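Local coordinates for protein HTH-type transcriptional regulator LysG (Mycobacterium tuberculosis, PDB 3ISP) that binds DNA as a LysR-type transcriptional regulator that probably activates expression of the exporter LysE and represses its own gene, at residues Ile99-Asp104 / Leu122-Glu127; Gly143-Glu148 / Val264-Gln269. All blocks are in the same frame, centred on the assembly; numbering follows the deposited sequence.

Interaction 1. Residues Ile99-Asp104 / Leu122-Glu127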
loop_
_atom_site.group_PDB
_atom_site.type_symbol
_atom_site.label_atom_id
_atom_site.label_comp_id
_atom_site.label_asym_id
_atom_site.label_seq_id
_atom_site.Cartn_x
_atom_site.Cartn_y
_atom_site.Cartn_z
ATOM N N ILE A 99 -13.417 -12.742 17.590
ATOM C CA ILE A 99 -12.541 -11.853 18.316
ATOM C C ILE A 99 -11.119 -11.907 17.797
ATOM O O ILE A 99 -10.599 -12.971 17.487
ATOM C CB ILE A 99 -12.622 -12.079 19.849
ATOM C CG1 ILE A 99 -12.099 -13.441 20.246
ATOM C CG2 ILE A 99 -14.069 -11.973 20.331
ATOM C CD1 ILE A 99 -12.903 -14.017 21.398
ATOM N N ALA A 100 -10.508 -10.737 17.674
ATOM C CA ALA A 100 -9.112 -10.644 17.294
ATOM C C ALA A 100 -8.197 -10.873 18.513
ATOM O O ALA A 100 -8.542 -10.492 19.633
ATOM C CB ALA A 100 -8.849 -9.290 16.658
ATOM N N VAL A 101 -7.041 -11.503 18.296
ATOM C CA VAL A 101 -6.055 -11.722 19.360
ATOM C C VAL A 101 -4.615 -11.684 18.838
ATOM O O VAL A 101 -4.269 -12.450 17.949
ATOM C CB VAL A 101 -6.258 -13.089 20.037
ATOM C CG1 VAL A 101 -5.248 -13.288 21.140
ATOM C CG2 VAL A 101 -7.661 -13.209 20.592
ATOM N N ASN A 102 -3.778 -10.806 19.393
ATOM C CA ASN A 102 -2.361 -10.761 19.031
ATOM C C ASN A 102 -1.649 -12.073 19.347
ATOM O O ASN A 102 -1.918 -12.703 20.375
ATOM C CB ASN A 102 -1.637 -9.590 19.696
ATOM C CG ASN A 102 -1.571 -9.720 21.212
ATOM O OD1 ASN A 102 -0.543 -9.454 21.830
ATOM N ND2 ASN A 102 -2.673 -10.124 21.816
ATOM N N ALA A 103 -0.736 -12.469 18.457
ATOM C CA ALA A 103 -0.067 -13.774 18.509
ATOM C C ALA A 103 0.483 -14.123 19.883
ATOM O O ALA A 103 0.287 -15.223 20.375
ATOM C CB ALA A 103 1.051 -13.829 17.470
ATOM N N ASP A 104 1.191 -13.174 20.482
ATOM C CA ASP A 104 1.794 -13.353 21.798
ATOM C C ASP A 104 0.784 -13.625 22.921
ATOM O O ASP A 104 1.098 -14.329 23.881
ATOM C CB ASP A 104 2.675 -12.151 22.140
ATOM C CG ASP A 104 3.982 -12.158 21.372
ATOM O OD1 ASP A 104 4.375 -13.249 20.886
ATOM O OD2 ASP A 104 4.612 -11.077 21.259
ATOM N N LEU A 122 -16.970 -19.995 18.504
ATOM C CA LEU A 122 -15.818 -19.100 18.497
ATOM C C LEU A 122 -15.146 -18.978 17.120
ATOM O O LEU A 122 -14.887 -19.976 16.446
ATOM C CB LEU A 122 -14.809 -19.599 19.523
ATOM C CG LEU A 122 -14.077 -18.560 20.363
ATOM C CD1 LEU A 122 -14.965 -17.365 20.656
ATOM C CD2 LEU A 122 -13.634 -19.196 21.655
ATOM N N ASP A 123 -14.876 -17.746 16.704
ATOM C CA ASP A 123 -14.081 -17.500 15.509
ATOM C C ASP A 123 -12.957 -16.544 15.860
ATOM O O ASP A 123 -13.162 -15.332 15.940
ATOM C CB ASP A 123 -14.936 -16.923 14.382
ATOM C CG ASP A 123 -14.101 -16.364 13.229
ATOM O OD1 ASP A 123 -13.022 -16.934 12.918
ATOM O OD2 ASP A 123 -14.539 -15.353 12.630
ATOM N N VAL A 124 -11.773 -17.108 16.067
ATOM C CA VAL A 124 -10.620 -16.362 16.539
ATOM C C VAL A 124 -9.660 -16.036 15.395
ATOM O O VAL A 124 -9.382 -16.880 14.547
ATOM C CB VAL A 124 -9.880 -17.142 17.649
ATOM C CG1 VAL A 124 -8.706 -16.347 18.169
ATOM C CG2 VAL A 124 -10.830 -17.454 18.780
ATOM N N ARG A 125 -9.177 -14.799 15.374
ATOM C CA ARG A 125 -8.263 -14.337 14.350
ATOM C C ARG A 125 -6.994 -13.900 15.034
ATOM O O ARG A 125 -7.040 -13.165 16.015
ATOM C CB ARG A 125 -8.831 -13.111 13.639
ATOM C CG ARG A 125 -10.296 -13.180 13.284
ATOM C CD ARG A 125 -10.517 -14.207 12.210
ATOM N NE ARG A 125 -11.905 -14.238 11.776
ATOM C CZ ARG A 125 -12.407 -13.432 10.849
ATOM N NH1 ARG A 125 -11.636 -12.524 10.269
ATOM N NH2 ARG A 125 -13.681 -13.535 10.514
ATOM N N ILE A 126 -5.853 -14.327 14.518
ATOM C CA ILE A 126 -4.592 -13.844 15.043
ATOM C C ILE A 126 -4.183 -12.631 14.244
ATOM O O ILE A 126 -3.787 -12.748 13.092
ATOM C CB ILE A 126 -3.499 -14.892 14.956
ATOM C CG1 ILE A 126 -3.917 -16.144 15.721
ATOM C CG2 ILE A 126 -2.223 -14.340 15.518
ATOM C CD1 ILE A 126 -4.101 -15.918 17.191
ATOM N N GLU A 127 -4.283 -11.464 14.858
ATOM C CA GLU A 127 -4.000 -10.230 14.164
ATOM C C GLU A 127 -3.150 -9.324 15.038
ATOM O O GLU A 127 -3.247 -9.360 16.264
ATOM C CB GLU A 127 -5.307 -9.520 13.792
ATOM C CG GLU A 127 -6.309 -10.390 13.037
ATOM C CD GLU A 127 -5.810 -10.862 11.670
ATOM O OE1 GLU A 127 -4.659 -10.532 11.291
ATOM O OE2 GLU A 127 -6.575 -11.571 10.976
#
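Ile99-Val101 and Leu122-Ile126 run side by side as parallel strands, their axes 4.7 Å apart at closest approach and turned 33° to each other. Ile99 faces Val124 and Ala100 faces Arg125, and four backbone hydrogen bonds join the segments. Ile99 N donates to Asp123 O (3.1 Å), Ile99 O accepts from Arg125 N, and Val101 N reaches Arg125 O at 2.8 Å. In the last, Glu127 N meets Val101 O from above the carbonyl plane at 3.2 Å, next to Asn102, the N-cap of helix 103-107.

Aliphatic branches pack on the face shared by Ile99, Val101, Val124 and Ile126. Ile99 CG1 sits between its own N and carbonyl carbon (chi1 66°), and beyond it CD1 lies 4.0 Å from Leu122 CD1. Val101 CG2 meets Val124 CG1, while Ile126 CG2 touches Ala103 CB at 3.8 Å, joining strand to helix start. Met106 of that helix also packs on Val101, Val124 and Ile126.

On the second strand Arg125 grips the Asp123 carboxylate side-on, with NH2 on the syn lone pair of OD2 at 2.9 Å and NE shared between both oxygens; Thr98 also bonds OD2. The contact closes a beta-alpha-beta unit of the regulatory domain: apolar packing fastens helix to sheet, and Arg125 and Thr98 hold the Asp123 carboxylate in place at the subunit interface, where His219 ND1 of the second subunit bonds Leu122 N and Phe220 of that subunit packs on Asp123.

Interaction 2. Residues Gly143-Glu148 / Val264-Gln269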
loop_
_atom_site.group_PDB
_atom_site.type_symbol
_atom_site.label_atom_id
_atom_site.label_comp_id
_atom_site.label_asym_id
_atom_site.label_seq_id
_atom_site.Cartn_x
_atom_site.Cartn_y
_atom_site.Cartn_z
ATOM N N GLY A 143 -14.757 -7.820 19.391
ATOM C CA GLY A 143 -13.802 -7.573 20.454
ATOM C C GLY A 143 -12.413 -8.039 20.082
ATOM O O GLY A 143 -12.274 -8.970 19.289
ATOM N N ALA A 144 -11.384 -7.403 20.647
ATOM C CA ALA A 144 -9.993 -7.740 20.308
ATOM C C ALA A 144 -8.984 -7.426 21.416
ATOM O O ALA A 144 -9.013 -6.349 22.009
ATOM C CB ALA A 144 -9.577 -7.036 19.018
ATOM N N VAL A 145 -8.085 -8.364 21.688
ATOM C CA VAL A 145 -6.920 -8.060 22.504
ATOM C C VAL A 145 -5.926 -7.309 21.609
ATOM O O VAL A 145 -5.503 -7.823 20.588
ATOM C CB VAL A 145 -6.290 -9.338 23.085
ATOM C CG1 VAL A 145 -5.020 -9.015 23.842
ATOM C CG2 VAL A 145 -7.284 -10.054 23.987
ATOM N N THR A 146 -5.579 -6.082 21.982
ATOM C CA THR A 146 -4.751 -5.231 21.141
ATOM C C THR A 146 -3.798 -4.409 21.992
ATOM O O THR A 146 -4.028 -4.228 23.178
ATOM C CB THR A 146 -5.618 -4.253 20.321
ATOM O OG1 THR A 146 -4.778 -3.322 19.621
ATOM C CG2 THR A 146 -6.550 -3.476 21.240
ATOM N N THR A 147 -2.726 -3.909 21.391
ATOM C CA THR A 147 -1.771 -3.097 22.138
ATOM C C THR A 147 -2.251 -1.671 22.112
ATOM O O THR A 147 -1.576 -0.772 22.605
ATOM C CB THR A 147 -0.336 -3.152 21.547
ATOM O OG1 THR A 147 -0.354 -2.764 20.165
ATOM C CG2 THR A 147 0.280 -4.559 21.700
ATOM N N GLU A 148 -3.434 -1.486 21.532
ATOM C CA GLU A 148 -4.015 -0.170 21.316
ATOM C C GLU A 148 -4.793 0.334 22.507
ATOM O O GLU A 148 -5.853 -0.198 22.831
ATOM C CB GLU A 148 -4.973 -0.215 20.129
ATOM C CG GLU A 148 -5.589 1.130 19.804
ATOM C CD GLU A 148 -4.599 2.044 19.121
ATOM O OE1 GLU A 148 -4.129 1.684 18.009
ATOM O OE2 GLU A 148 -4.285 3.111 19.697
ATOM N N VAL A 264 4.690 -4.068 27.855
ATOM C CA VAL A 264 3.770 -3.610 26.831
ATOM C C VAL A 264 2.369 -3.712 27.390
ATOM O O VAL A 264 1.892 -4.803 27.669
ATOM C CB VAL A 264 3.888 -4.467 25.553
ATOM C CG1 VAL A 264 3.346 -3.717 24.344
ATOM C CG2 VAL A 264 5.335 -4.846 25.320
ATOM N N PRO A 265 1.717 -2.566 27.599
ATOM C CA PRO A 265 0.320 -2.582 28.033
ATOM C C PRO A 265 -0.546 -3.274 26.994
ATOM O O PRO A 265 -0.436 -2.971 25.805
ATOM C CB PRO A 265 -0.043 -1.097 28.080
ATOM C CG PRO A 265 1.230 -0.389 28.241
ATOM C CD PRO A 265 2.252 -1.197 27.507
ATOM N N LEU A 266 -1.381 -4.203 27.438
ATOM C CA LEU A 266 -2.445 -4.740 26.605
ATOM C C LEU A 266 -3.797 -4.117 26.984
ATOM O O LEU A 266 -3.960 -3.583 28.092
ATOM C CB LEU A 266 -2.514 -6.245 26.751
ATOM C CG LEU A 266 -1.307 -7.009 26.207
ATOM C CD1 LEU A 266 -1.465 -8.485 26.501
ATOM C CD2 LEU A 266 -1.142 -6.772 24.725
ATOM N N TYR A 267 -4.749 -4.185 26.055
ATOM C CA TYR A 267 -6.111 -3.717 26.265
ATOM C C TYR A 267 -7.121 -4.681 25.650
ATOM O O TYR A 267 -6.856 -5.281 24.622
ATOM C CB TYR A 267 -6.274 -2.335 25.644
ATOM C CG TYR A 267 -5.285 -1.347 26.191
ATOM C CD1 TYR A 267 -5.604 -0.554 27.288
ATOM C CD2 TYR A 267 -4.025 -1.224 25.635
ATOM C CE1 TYR A 267 -4.705 0.337 27.808
ATOM C CE2 TYR A 267 -3.112 -0.325 26.146
ATOM C CZ TYR A 267 -3.457 0.452 27.239
ATOM O OH TYR A 267 -2.546 1.341 27.766
ATOM N N TRP A 268 -8.277 -4.840 26.276
ATOM C CA TRP A 268 -9.370 -5.535 25.621
ATOM C C TRP A 268 -10.378 -4.503 25.120
ATOM O O TRP A 268 -11.077 -3.875 25.912
ATOM C CB TRP A 268 -10.016 -6.556 26.562
ATOM C CG TRP A 268 -11.388 -7.043 26.144
ATOM C CD1 TRP A 268 -12.587 -6.607 26.627
ATOM C CD2 TRP A 268 -11.701 -8.055 25.171
ATOM N NE1 TRP A 268 -13.621 -7.273 26.014
ATOM C CE2 TRP A 268 -13.100 -8.172 25.123
ATOM C CE3 TRP A 268 -10.933 -8.876 24.345
ATOM C CZ2 TRP A 268 -13.742 -9.071 24.279
ATOM C CZ3 TRP A 268 -11.575 -9.768 23.513
ATOM C CH2 TRP A 268 -12.959 -9.857 23.480
ATOM N N GLN A 269 -10.416 -4.305 23.803
ATOM C CA GLN A 269 -11.403 -3.438 23.164
ATOM C C GLN A 269 -12.582 -4.245 22.612
ATOM O O GLN A 269 -12.379 -5.224 21.891
ATOM C CB GLN A 269 -10.762 -2.613 22.045
ATOM C CG GLN A 269 -9.752 -1.628 22.564
ATOM C CD GLN A 269 -9.549 -0.421 21.668
ATOM O OE1 GLN A 269 -10.499 0.130 21.114
ATOM N NE2 GLN A 269 -8.307 0.021 21.560
#
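Thr146 and Tyr267 form a hydrogen-bonded pair in the antiparallel part of the mixed sheet in the LysR substrate-binding domain, which has the periplasmic-binding-protein fold. Backbone bonds come first. Thr146 N donates to Tyr267 O and Tyr267 N to Thr146 O, each at 3.0 Å, and Ala144 does the same with Gln269, its N lying 2.7 Å from Gln269 O. Val145 and Trp268 are the non-hydrogen-bonded pair between them.

Aromatic and apolar packing differs on the two faces, one carrying Val145 and Trp268, the other Ala144, Thr146, Tyr267 and Gln269. With CG anti to the backbone N (chi1 163°), the Trp268 indole reaches along Gly143-Val145: Ala144 N lies over one face, with CZ3 3.7 Å away, while Val145 CG2 touches the edge at CE3, 3.9 Å off. Gly143 CA lies 3.9 Å from Trp268 CH2. His158 also meets the indole, and Thr282 bonds its NE1. Toward the end of the first segment Thr147 CG2 packs against Leu266 CD2 and Val264 CG1. The Tyr267 ring has Thr146 O at its edge, and its hydroxyl is bonded to Arg149.

Polar side chains secure the turn after strand 143-146. Thr146 OG1 accepts from Glu148 N, an ST turn. Gln269, extended beyond CG, carries its amide to this turn and the chain following it, where OE1 accepts from Val152 N and NE2 donates to Asn150 O. At the turn itself Gln269 NE2 donates to Glu148 O at 2.8 Å, with the oxygen near the amide plane but the nitrogen 50° out of the carbonyl plane.

Overall arrangement
From the N terminus, after the DNA-binding helices and helix 66-82 the chain reaches strand 95-101 of the regulatory domain. Interaction 1 closes a short loop, with 17 residues between its segments, when strand 120-126 returns beside it. Helix 129-137 leads on to strand 143-146, where interaction 2 opens; it closes 115 residues later on strand 255-271. The contacts therefore follow in series, neither nested nor crossed. They meet in one sheet, where Ala100 N and O probably bond Gly143 O and Val145 N, giving the order 120-126, 95-101, 143-146, 255-271. The local beta-alpha-beta unit is thus tied to a late strand of the same domain.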